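Local coordinates for protein pyruvate kinase (Pseudomonas aeruginosa, PDB 6QXL) that probably catalyses the last step of glycolysis, transferring phosphate from phosphoenolpyruvate to ADP to give pyruvate and ATP, and binds glucose 6-phosphate in its C-terminal domain, at residues A[42-46]-A[182-186]; A[307-311]-A[394-398]; A[370-376]-A[454-458]. All coordinates share one frame; numbering follows the deposited sequence.

Interaction 1: residues A[42-46]-A[182-186]; sequences PDEHR and LAADM
Arg-46 reaches from helix 42-58 across Leu-182 to Asp-185, near the end of helix 174-185. Its CB is directed neither at nor away from helix 174-185; CA lies 3.7 Å from the CE of Met-186, and CG passes the CG of the same methionine at 4.3 Å. The chain then runs extended from CG to NE, which carries the guanidinium outward to the solvent side. There CZ sits 3.7 Å from Leu-182 CD1, a methyl that lies over one face of the flat group, toward its rim. The tip divides its charge between two carboxylates. NH2 donates a nearly straight bond (169°) to Asp-185 OD2 at 2.9 Å; this oxygen lies in the guanidinium plane but is met on its anti side, with the two planes 76° apart. NH1 turns back within its own helix to Asp-43 OD1 at 3.4 Å, a weak bond that completes a salt-bridge network. Beneath it Pro-42 CB and Leu-182 CD2 make an apolar contact at 4.1 Å. The bent thioether of Met-186 brings CE to 3.6 Å from the backbone carbonyl O of His-45, a van der Waals contact. Met-186 and His-45 both also rest on Leu-35 of strand 32-36. Two neighbouring outer helices of the TIM barrel, following strands 32-36 and 64-68, are thus joined by a salt bridge at the outer edge and by packing buried at His-45 and Met-186.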
ATOM      1  N   PRO A  42     -46.895  28.639  -3.315  1.00 59.98           N
ATOM      2  CA  PRO A  42     -46.272  29.009  -2.055  1.00 61.53           C
ATOM      3  C   PRO A  42     -46.981  28.503  -0.791  1.00 61.76           C
ATOM      4  O   PRO A  42     -46.310  28.060   0.137  1.00 72.25           O
ATOM      5  CB  PRO A  42     -46.247  30.530  -2.118  1.00 57.74           C
ATOM      6  CG  PRO A  42     -46.090  30.833  -3.561  1.00 56.10           C
ATOM      7  CD  PRO A  42     -46.790  29.726  -4.299  1.00 61.10           C
ATOM      8  N   ASP A  43     -48.305  28.530  -0.771  1.00 62.95           N
ATOM      9  CA  ASP A  43     -49.022  28.097   0.431  1.00 68.34           C
ATOM     10  C   ASP A  43     -49.036  26.598   0.593  1.00 61.92           C
ATOM     11  O   ASP A  43     -49.020  26.101   1.727  1.00 72.67           O
ATOM     12  CB  ASP A  43     -50.425  28.698   0.513  1.00 76.48           C
ATOM     13  CG  ASP A  43     -50.406  30.232   0.662  1.00 86.19           C
ATOM     14  OD1 ASP A  43     -49.432  30.863   1.182  1.00 84.87           O
ATOM     15  OD2 ASP A  43     -51.356  30.845   0.163  1.00 91.63           O
ATOM     16  N   GLU A  44     -49.016  25.871  -0.509  1.00 62.64           N
ATOM     17  CA  GLU A  44     -48.866  24.404  -0.452  1.00 75.69           C
ATOM     18  C   GLU A  44     -47.539  24.022   0.215  1.00 76.30           C
ATOM     19  O   GLU A  44     -47.483  23.101   1.052  1.00 58.00           O
ATOM     20  CB  GLU A  44     -48.975  23.762  -1.842  1.00 80.63           C
ATOM     21  CG  GLU A  44     -50.438  23.594  -2.306  1.00 76.71           C
ATOM     22  CD  GLU A  44     -50.619  23.218  -3.771  1.00 79.37           C
ATOM     23  OE1 GLU A  44     -49.813  23.717  -4.618  1.00 75.31           O
ATOM     24  OE2 GLU A  44     -51.571  22.479  -4.092  1.00 82.14           O
ATOM     25  N   HIS A  45     -46.480  24.749  -0.131  1.00 79.64           N
ATOM     26  CA  HIS A  45     -45.182  24.494   0.473  1.00 78.11           C
ATOM     27  C   HIS A  45     -45.197  24.867   1.954  1.00 79.81           C
ATOM     28  O   HIS A  45     -44.769  24.072   2.801  1.00 81.25           O
ATOM     29  CB  HIS A  45     -44.070  25.226  -0.279  1.00 73.64           C
ATOM     30  CG  HIS A  45     -43.887  24.736  -1.687  1.00 66.00           C
ATOM     31  ND1 HIS A  45     -43.766  23.388  -2.014  1.00 59.93           N
ATOM     32  CD2 HIS A  45     -43.843  25.425  -2.854  1.00 60.15           C
ATOM     33  CE1 HIS A  45     -43.645  23.290  -3.321  1.00 61.77           C
ATOM     34  NE2 HIS A  45     -43.697  24.507  -3.854  1.00 61.69           N
ATOM     35  N   ARG A  46     -45.704  26.056   2.269  1.00 65.75           N
ATOM     36  CA  ARG A  46     -45.791  26.487   3.667  1.00 60.31           C
ATOM     37  C   ARG A  46     -46.534  25.485   4.538  1.00 61.04           C
ATOM     38  O   ARG A  46     -46.107  25.194   5.649  1.00 68.67           O
ATOM     39  CB  ARG A  46     -46.480  27.828   3.761  1.00 56.27           C
ATOM     40  CG  ARG A  46     -45.632  28.963   3.308  1.00 56.24           C
ATOM     41  CD  ARG A  46     -46.288  30.260   3.769  1.00 59.00           C
ATOM     42  NE  ARG A  46     -45.397  31.407   3.573  1.00 60.58           N
ATOM     43  CZ  ARG A  46     -45.390  32.190   2.498  1.00 64.87           C
ATOM     44  NH1 ARG A  46     -46.187  31.933   1.425  1.00 72.53           N
ATOM     45  NH2 ARG A  46     -44.516  33.196   2.447  1.00 69.25           N
ATOM     46  N   LEU A 182     -38.858  33.313  -0.651  1.00 53.99           N
ATOM     47  CA  LEU A 182     -39.786  32.392  -0.015  1.00 58.19           C
ATOM     48  C   LEU A 182     -39.050  31.424   0.909  1.00 60.88           C
ATOM     49  O   LEU A 182     -39.520  31.139   2.003  1.00 62.48           O
ATOM     50  CB  LEU A 182     -40.589  31.632  -1.070  1.00 55.54           C
ATOM     51  CG  LEU A 182     -41.504  30.544  -0.543  1.00 56.16           C
ATOM     52  CD1 LEU A 182     -42.475  31.072   0.499  1.00 53.98           C
ATOM     53  CD2 LEU A 182     -42.269  29.869  -1.647  1.00 58.37           C
ATOM     54  N   ALA A 183     -37.899  30.928   0.468  1.00 57.61           N
ATOM     55  CA  ALA A 183     -37.119  29.996   1.270  1.00 56.08           C
ATOM     56  C   ALA A 183     -36.631  30.656   2.552  1.00 53.67           C
ATOM     57  O   ALA A 183     -36.774  30.086   3.646  1.00 48.84           O
ATOM     58  CB  ALA A 183     -35.947  29.449   0.472  1.00 55.07           C
ATOM     59  N   ALA A 184     -36.082  31.860   2.417  1.00 52.81           N
ATOM     60  CA  ALA A 184     -35.666  32.635   3.585  1.00 52.23           C
ATOM     61  C   ALA A 184     -36.829  32.868   4.553  1.00 58.13           C
ATOM     62  O   ALA A 184     -36.680  32.696   5.765  1.00 59.93           O
ATOM     63  CB  ALA A 184     -35.050  33.962   3.153  1.00 53.18           C
ATOM     64  N   ASP A 185     -37.993  33.197   4.002  1.00 63.08           N
ATOM     65  CA  ASP A 185     -39.183  33.468   4.807  1.00 65.20           C
ATOM     66  C   ASP A 185     -39.644  32.229   5.565  1.00 54.68           C
ATOM     67  O   ASP A 185     -40.147  32.341   6.665  1.00 62.52           O
ATOM     68  CB  ASP A 185     -40.308  34.023   3.915  1.00 75.14           C
ATOM     69  CG  ASP A 185     -41.518  34.518   4.695  1.00 79.41           C
ATOM     70  OD1 ASP A 185     -41.315  35.429   5.526  1.00 72.52           O
ATOM     71  OD2 ASP A 185     -42.656  33.969   4.481  1.00 84.39           O
ATOM     72  N   MET A 186     -39.463  31.052   4.980  1.00 52.92           N
ATOM     73  CA  MET A 186     -39.854  29.797   5.628  1.00 58.98           C
ATOM     74  C   MET A 186     -38.786  29.238   6.555  1.00 61.48           C
ATOM     75  O   MET A 186     -39.018  28.204   7.173  1.00 57.03           O
ATOM     76  CB  MET A 186     -40.178  28.741   4.564  1.00 66.76           C
ATOM     77  CG  MET A 186     -41.385  29.049   3.691  1.00 63.09           C
ATOM     78  SD  MET A 186     -41.477  27.921   2.295  1.00 61.99           S
ATOM     79  CE  MET A 186     -42.133  26.484   3.130  1.00 61.29           C
TER

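Interaction 2: residues A[307-311]-A[394-398]; sequences LDYTD and SRIRS
Two irregular segments face each other, with the CA atoms of Tyr-309 and Arg-397 7.8 Å apart; Tyr-309 ends helix 296-307 in a Schellman motif, its positive phi of 72° turning the chain toward strand 312-315. The ring of Tyr-309 reaches across to the 394-398 segment and lies against the side chain of Arg-397. Arg-397 CG stands over the centre of one ring face, 3.7 Å from the centroid, a CH-pi contact. Beyond CG the arginine runs back along the tyrosine in the opposite direction, bending at chi3, so that its guanidinium lies near Tyr-309 CD1 and its NE is hydrogen-bonded to Thr-344 O. At the far end of the ring, Tyr-309 OH accepts the backbone N-H of Ser-398 at 3.1 Å. The second link is ionic. Arg-395 folds at chi2 and chi3 and grips Asp-311 end-on: NH1 donates to OD1 at 2.8 Å and NH2 to OD2 at 2.7 Å. Both oxygens use their syn lone pairs, and the two flat groups are only 17° from coplanar. NH2 also donates to Ser-394 OG at 2.9 Å, which helps fix the guanidinium's rotation, while Asp-311 OD2 takes a further bond from Arg-419 N, which probably offsets the cost of burying the two charges. The bidentate salt bridge and the tyrosine packing join the TIM barrel to the C-terminal alpha/beta domain.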
ATOM      1  N   LEU A 307     -21.877   2.496  -0.401  1.00 36.28           N
ATOM      2  CA  LEU A 307     -20.466   2.116  -0.411  1.00 34.78           C
ATOM      3  C   LEU A 307     -19.582   3.195  -1.031  1.00 38.61           C
ATOM      4  O   LEU A 307     -18.454   3.360  -0.583  1.00 42.53           O
ATOM      5  CB  LEU A 307     -20.265   0.798  -1.111  1.00 31.85           C
ATOM      6  CG  LEU A 307     -21.027  -0.396  -0.540  1.00 34.52           C
ATOM      7  CD1 LEU A 307     -20.757  -1.641  -1.345  1.00 34.58           C
ATOM      8  CD2 LEU A 307     -20.747  -0.660   0.919  1.00 34.76           C
ATOM      9  N   ASP A 308     -20.096   3.970  -1.990  1.00 37.63           N
ATOM     10  CA  ASP A 308     -19.365   5.153  -2.469  1.00 36.97           C
ATOM     11  C   ASP A 308     -19.206   6.218  -1.360  1.00 39.23           C
ATOM     12  O   ASP A 308     -18.484   7.196  -1.548  1.00 33.00           O
ATOM     13  CB  ASP A 308     -20.054   5.816  -3.669  1.00 39.30           C
ATOM     14  CG  ASP A 308     -20.239   4.892  -4.888  1.00 45.52           C
ATOM     15  OD1 ASP A 308     -19.351   4.033  -5.135  1.00 61.88           O
ATOM     16  OD2 ASP A 308     -21.283   5.017  -5.603  1.00 48.84           O
ATOM     17  N   TYR A 309     -19.908   6.036  -0.233  1.00 36.56           N
ATOM     18  CA  TYR A 309     -19.871   6.949   0.913  1.00 38.40           C
ATOM     19  C   TYR A 309     -20.588   8.282   0.659  1.00 39.01           C
ATOM     20  O   TYR A 309     -20.135   9.348   1.068  1.00 38.54           O
ATOM     21  CB  TYR A 309     -18.436   7.154   1.490  1.00 39.22           C
ATOM     22  CG  TYR A 309     -18.425   6.873   2.961  1.00 38.53           C
ATOM     23  CD1 TYR A 309     -18.460   5.544   3.424  1.00 39.40           C
ATOM     24  CD2 TYR A 309     -18.467   7.907   3.901  1.00 38.05           C
ATOM     25  CE1 TYR A 309     -18.491   5.263   4.777  1.00 39.28           C
ATOM     26  CE2 TYR A 309     -18.494   7.627   5.263  1.00 37.54           C
ATOM     27  CZ  TYR A 309     -18.513   6.306   5.691  1.00 39.48           C
ATOM     28  OH  TYR A 309     -18.562   6.019   7.029  1.00 43.18           O
ATOM     29  N   THR A 310     -21.736   8.196   0.011  1.00 37.47           N
ATOM     30  CA  THR A 310     -22.652   9.318  -0.080  1.00 33.89           C
ATOM     31  C   THR A 310     -23.189   9.632   1.315  1.00 34.50           C
ATOM     32  O   THR A 310     -23.310   8.743   2.165  1.00 32.80           O
ATOM     33  CB  THR A 310     -23.816   8.991  -1.058  1.00 33.31           C
ATOM     34  OG1 THR A 310     -24.454  10.201  -1.489  1.00 32.91           O
ATOM     35  CG2 THR A 310     -24.839   8.056  -0.457  1.00 30.86           C
ATOM     36  N   ASP A 311     -23.521  10.892   1.547  1.00 35.04           N
ATOM     37  CA  ASP A 311     -24.150  11.271   2.802  1.00 35.49           C
ATOM     38  C   ASP A 311     -25.610  10.859   2.808  1.00 39.73           C
ATOM     39  O   ASP A 311     -26.127  10.380   3.814  1.00 41.31           O
ATOM     40  CB  ASP A 311     -24.103  12.763   3.059  1.00 36.42           C
ATOM     41  CG  ASP A 311     -22.769  13.229   3.576  1.00 41.79           C
ATOM     42  OD1 ASP A 311     -21.782  13.404   2.801  1.00 42.91           O
ATOM     43  OD2 ASP A 311     -22.773  13.523   4.808  1.00 41.08           O
ATOM     44  N   SER A 394     -17.623  13.633  10.095  1.00 40.84           N
ATOM     45  CA  SER A 394     -18.396  12.707   9.284  1.00 39.50           C
ATOM     46  C   SER A 394     -17.864  12.541   7.856  1.00 38.20           C
ATOM     47  O   SER A 394     -18.357  11.695   7.126  1.00 39.07           O
ATOM     48  CB  SER A 394     -19.861  13.130   9.283  1.00 35.52           C
ATOM     49  OG  SER A 394     -20.015  14.420   8.747  1.00 34.02           O
ATOM     50  N   ARG A 395     -16.854  13.327   7.473  1.00 37.99           N
ATOM     51  CA  ARG A 395     -16.119  13.061   6.237  1.00 35.83           C
ATOM     52  C   ARG A 395     -15.232  11.820   6.309  1.00 36.67           C
ATOM     53  O   ARG A 395     -14.769  11.359   5.298  1.00 38.46           O
ATOM     54  CB  ARG A 395     -15.226  14.230   5.841  1.00 38.20           C
ATOM     55  CG  ARG A 395     -15.864  15.598   5.711  1.00 36.55           C
ATOM     56  CD  ARG A 395     -17.097  15.624   4.860  1.00 35.18           C
ATOM     57  NE  ARG A 395     -18.249  15.118   5.605  1.00 34.45           N
ATOM     58  CZ  ARG A 395     -19.384  14.731   5.053  1.00 29.73           C
ATOM     59  NH1 ARG A 395     -19.546  14.775   3.730  1.00 26.84           N
ATOM     60  NH2 ARG A 395     -20.344  14.262   5.834  1.00 29.51           N
ATOM     61  N   ILE A 396     -14.998  11.283   7.493  1.00 40.83           N
ATOM     62  CA  ILE A 396     -14.087  10.165   7.670  1.00 40.08           C
ATOM     63  C   ILE A 396     -14.886   8.890   7.814  1.00 39.72           C
ATOM     64  O   ILE A 396     -15.832   8.826   8.590  1.00 43.81           O
ATOM     65  CB  ILE A 396     -13.221  10.387   8.932  1.00 38.07           C
ATOM     66  CG1 ILE A 396     -12.428  11.682   8.821  1.00 39.46           C
ATOM     67  CG2 ILE A 396     -12.282   9.240   9.163  1.00 38.15           C
ATOM     68  CD1 ILE A 396     -11.555  11.748   7.602  1.00 42.27           C
ATOM     69  N   ARG A 397     -14.486   7.860   7.087  1.00 39.54           N
ATOM     70  CA  ARG A 397     -15.197   6.597   7.168  1.00 38.12           C
ATOM     71  C   ARG A 397     -15.115   6.074   8.575  1.00 40.52           C
ATOM     72  O   ARG A 397     -14.033   6.031   9.150  1.00 43.92           O
ATOM     73  CB  ARG A 397     -14.621   5.561   6.220  1.00 41.92           C
ATOM     74  CG  ARG A 397     -14.922   5.797   4.747  1.00 43.62           C
ATOM     75  CD  ARG A 397     -14.085   4.857   3.880  1.00 46.89           C
ATOM     76  NE  ARG A 397     -14.915   4.203   2.852  1.00 45.32           N
ATOM     77  CZ  ARG A 397     -15.128   4.690   1.650  1.00 46.35           C
ATOM     78  NH1 ARG A 397     -14.566   5.831   1.249  1.00 49.38           N
ATOM     79  NH2 ARG A 397     -15.927   4.046   0.837  1.00 50.40           N
ATOM     80  N   SER A 398     -16.255   5.683   9.126  1.00 41.05           N
ATOM     81  CA  SER A 398     -16.318   5.096  10.447  1.00 38.50           C
ATOM     82  C   SER A 398     -17.677   4.467  10.658  1.00 37.85           C
ATOM     83  O   SER A 398     -18.608   4.720   9.909  1.00 37.70           O
ATOM     84  CB  SER A 398     -16.099   6.190  11.509  1.00 40.67           C
ATOM     85  OG  SER A 398     -16.274   5.679  12.827  1.00 39.32           O
TER

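Interaction 3: residues A[370-376]-A[454-458]; sequences TANHFPG and DWVIL
The indole of Trp-455 has the CE2-CZ edge of Phe-374 over one face and Gly-376 O near its plane at the edge. The two rings form an edge-to-face pair, with the Phe-374 and five-membered Trp-455 centroids 5.0 Å apart and the planes inclined at 55°. Phe-374 CE2 lies 4.0 Å from Trp-455 CD2, over the five-membered ring, while CZ leans over the NE1 side. Its CG lies anti to the backbone N (chi1 -176°), which throws the ring over the indole. His-477 also stacks on Trp-455. Gly-376 holds the edge: its carbonyl O accepts the backbone N-H of Trp-455 at 3.1 Å, from above the carbonyl plane rather than along a lone pair. This bond starts the pairing between strands 377-383 and 455-461, parallel neighbours in the mixed sheet of the C-terminal alpha/beta domain, on which helix 359-373 packs before its chain turns through Pro-375 into the first of them. Because residues alternate along strand 455-461, Trp-455 and Ile-457 both point at the 370-376 segment, Ile-457 at the helix and Trp-455 at the chain beyond it, while Val-456 points away. Ile-457 stretches out, with CD1 anti to CB (chi2 179°), to press that methyl against the helix: it lies 4.0 Å from Thr-370 CB and 4.1 Å from Ala-371 CB. Thr-370 OG1 is hydrogen-bonded to Ala-366 O, while CG2 lies against Ile-457 CD1. In a neighbouring subunit, Asp-357 touches Phe-374 and Cys-359 touches Trp-455.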
ATOM      1  N   THR A 370      -8.950   8.408  16.712  1.00 29.36           N
ATOM      2  CA  THR A 370      -8.985   7.768  18.013  1.00 29.55           C
ATOM      3  C   THR A 370     -10.123   6.756  18.106  1.00 32.39           C
ATOM      4  O   THR A 370      -9.926   5.629  18.557  1.00 35.98           O
ATOM      5  CB  THR A 370      -9.107   8.814  19.125  1.00 28.72           C
ATOM      6  OG1 THR A 370      -7.999   9.706  19.031  1.00 30.88           O
ATOM      7  CG2 THR A 370      -9.104   8.164  20.478  1.00 30.21           C
ATOM      8  N   ALA A 371     -11.312   7.157  17.669  1.00 35.42           N
ATOM      9  CA  ALA A 371     -12.493   6.289  17.761  1.00 34.80           C
ATOM     10  C   ALA A 371     -12.356   5.036  16.910  1.00 36.72           C
ATOM     11  O   ALA A 371     -12.736   3.945  17.338  1.00 42.23           O
ATOM     12  CB  ALA A 371     -13.748   7.043  17.382  1.00 35.77           C
ATOM     13  N   ASN A 372     -11.793   5.183  15.719  1.00 35.71           N
ATOM     14  CA  ASN A 372     -11.603   4.024  14.854  1.00 37.78           C
ATOM     15  C   ASN A 372     -10.585   3.033  15.367  1.00 40.01           C
ATOM     16  O   ASN A 372     -10.567   1.922  14.884  1.00 43.18           O
ATOM     17  CB  ASN A 372     -11.229   4.450  13.420  1.00 38.76           C
ATOM     18  CG  ASN A 372     -12.458   4.763  12.572  1.00 38.59           C
ATOM     19  OD1 ASN A 372     -13.591   4.795  13.046  1.00 40.09           O
ATOM     20  ND2 ASN A 372     -12.225   5.003  11.318  1.00 38.02           N
ATOM     21  N   HIS A 373      -9.730   3.409  16.321  1.00 40.89           N
ATOM     22  CA  HIS A 373      -8.710   2.491  16.831  1.00 40.18           C
ATOM     23  C   HIS A 373      -8.879   2.036  18.266  1.00 41.83           C
ATOM     24  O   HIS A 373      -8.346   1.000  18.606  1.00 41.86           O
ATOM     25  CB  HIS A 373      -7.339   3.086  16.615  1.00 40.55           C
ATOM     26  CG  HIS A 373      -6.981   3.235  15.167  1.00 40.58           C
ATOM     27  ND1 HIS A 373      -7.293   4.365  14.447  1.00 39.09           N
ATOM     28  CD2 HIS A 373      -6.374   2.391  14.294  1.00 39.09           C
ATOM     29  CE1 HIS A 373      -6.871   4.225  13.202  1.00 40.67           C
ATOM     30  NE2 HIS A 373      -6.344   3.022  13.079  1.00 40.39           N
ATOM     31  N   PHE A 374      -9.588   2.788  19.102  1.00 48.45           N
ATOM     32  CA  PHE A 374      -9.860   2.374  20.480  1.00 56.70           C
ATOM     33  C   PHE A 374     -11.323   1.897  20.500  1.00 57.52           C
ATOM     34  O   PHE A 374     -12.229   2.694  20.647  1.00 60.86           O
ATOM     35  CB  PHE A 374      -9.565   3.540  21.457  1.00 61.71           C
ATOM     36  CG  PHE A 374      -9.728   3.208  22.956  1.00 70.69           C
ATOM     37  CD1 PHE A 374      -9.433   1.946  23.494  1.00 78.18           C
ATOM     38  CD2 PHE A 374     -10.145   4.208  23.856  1.00 66.03           C
ATOM     39  CE1 PHE A 374      -9.554   1.704  24.869  1.00 69.67           C
ATOM     40  CE2 PHE A 374     -10.260   3.966  25.218  1.00 60.58           C
ATOM     41  CZ  PHE A 374      -9.968   2.711  25.720  1.00 62.11           C
ATOM     42  N   PRO A 375     -11.549   0.588  20.349  1.00 58.95           N
ATOM     43  CA  PRO A 375     -12.921   0.102  20.140  1.00 60.61           C
ATOM     44  C   PRO A 375     -13.834   0.221  21.368  1.00 62.26           C
ATOM     45  O   PRO A 375     -15.054   0.137  21.237  1.00 77.28           O
ATOM     46  CB  PRO A 375     -12.705  -1.358  19.792  1.00 59.40           C
ATOM     47  CG  PRO A 375     -11.533  -1.735  20.637  1.00 60.63           C
ATOM     48  CD  PRO A 375     -10.622  -0.528  20.632  1.00 60.36           C
ATOM     49  N   GLY A 376     -13.252   0.443  22.548  1.00 61.34           N
ATOM     50  CA  GLY A 376     -14.022   0.789  23.727  1.00 60.05           C
ATOM     51  C   GLY A 376     -14.856   2.053  23.579  1.00 64.88           C
ATOM     52  O   GLY A 376     -15.820   2.244  24.331  1.00 74.07           O
ATOM     53  N   ASP A 454     -18.487   1.595  29.154  1.00 54.46           N
ATOM     54  CA  ASP A 454     -18.151   2.118  27.849  1.00 51.44           C
ATOM     55  C   ASP A 454     -17.341   3.410  27.968  1.00 49.11           C
ATOM     56  O   ASP A 454     -17.378   4.088  28.986  1.00 37.74           O
ATOM     57  CB  ASP A 454     -19.424   2.397  27.028  1.00 54.80           C
ATOM     58  CG  ASP A 454     -20.217   1.140  26.694  1.00 57.81           C
ATOM     59  OD1 ASP A 454     -19.634   0.031  26.607  1.00 57.89           O
ATOM     60  OD2 ASP A 454     -21.454   1.266  26.512  1.00 62.61           O
ATOM     61  N   TRP A 455     -16.599   3.714  26.912  1.00 48.34           N
ATOM     62  CA  TRP A 455     -15.853   4.960  26.797  1.00 43.85           C
ATOM     63  C   TRP A 455     -16.478   5.859  25.753  1.00 38.91           C
ATOM     64  O   TRP A 455     -17.233   5.419  24.911  1.00 38.99           O
ATOM     65  CB  TRP A 455     -14.408   4.669  26.392  1.00 44.40           C
ATOM     66  CG  TRP A 455     -13.616   3.971  27.403  1.00 39.68           C
ATOM     67  CD1 TRP A 455     -13.601   2.628  27.658  1.00 41.60           C
ATOM     68  CD2 TRP A 455     -12.690   4.568  28.284  1.00 39.33           C
ATOM     69  NE1 TRP A 455     -12.711   2.347  28.676  1.00 44.61           N
ATOM     70  CE2 TRP A 455     -12.138   3.525  29.082  1.00 41.75           C
ATOM     71  CE3 TRP A 455     -12.271   5.885  28.502  1.00 41.73           C
ATOM     72  CZ2 TRP A 455     -11.201   3.764  30.070  1.00 37.35           C
ATOM     73  CZ3 TRP A 455     -11.336   6.127  29.498  1.00 41.64           C
ATOM     74  CH2 TRP A 455     -10.799   5.062  30.261  1.00 38.48           C
ATOM     75  N   VAL A 456     -16.107   7.123  25.784  1.00 36.17           N
ATOM     76  CA  VAL A 456     -16.720   8.129  24.935  1.00 35.48           C
ATOM     77  C   VAL A 456     -15.698   9.214  24.640  1.00 33.18           C
ATOM     78  O   VAL A 456     -14.806   9.449  25.433  1.00 39.83           O
ATOM     79  CB  VAL A 456     -18.001   8.676  25.651  1.00 37.52           C
ATOM     80  CG1 VAL A 456     -18.148  10.194  25.710  1.00 39.26           C
ATOM     81  CG2 VAL A 456     -19.186   8.069  24.980  1.00 39.59           C
ATOM     82  N   ILE A 457     -15.880   9.893  23.528  1.00 29.99           N
ATOM     83  CA  ILE A 457     -15.038  11.041  23.194  1.00 33.70           C
ATOM     84  C   ILE A 457     -15.888  12.289  23.313  1.00 35.35           C
ATOM     85  O   ILE A 457     -17.014  12.316  22.823  1.00 43.39           O
ATOM     86  CB  ILE A 457     -14.463  10.960  21.765  1.00 34.42           C
ATOM     87  CG1 ILE A 457     -13.415   9.856  21.702  1.00 37.59           C
ATOM     88  CG2 ILE A 457     -13.863  12.292  21.336  1.00 31.48           C
ATOM     89  CD1 ILE A 457     -12.799   9.665  20.336  1.00 39.42           C
ATOM     90  N   LEU A 458     -15.356  13.318  23.959  1.00 33.93           N
ATOM     91  CA  LEU A 458     -16.020  14.597  24.005  1.00 32.77           C
ATOM     92  C   LEU A 458     -15.116  15.619  23.377  1.00 30.48           C
ATOM     93  O   LEU A 458     -13.928  15.663  23.682  1.00 32.56           O
ATOM     94  CB  LEU A 458     -16.347  14.973  25.452  1.00 34.22           C
ATOM     95  CG  LEU A 458     -17.300  16.168  25.610  1.00 36.53           C
ATOM     96  CD1 LEU A 458     -18.108  16.012  26.872  1.00 41.22           C
ATOM     97  CD2 LEU A 458     -16.587  17.510  25.627  1.00 37.19           C
TER

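Interaction 1 joins two helices on the barrel's outer wall and puts its salt bridge at the surface, whereas interaction 2 buries one. Interaction 2 is the most buried of the three and the one that spans two domains, pairing a barrel loop with one of the C-terminal domain through a salt bridge, a CH-pi contact and a hydrogen bond to a tyrosine hydroxyl. Interaction 3 stays inside the C-terminal domain, where a helix packs on the sheet largely through aromatic and aliphatic groups. Interactions 2 and 3 touch: Asn-372 probably hydrogen-bonds to both Arg-397 O and Ser-398 OG. Interaction 1 stands apart, its nearest atoms about 21 Å from those of interaction 2.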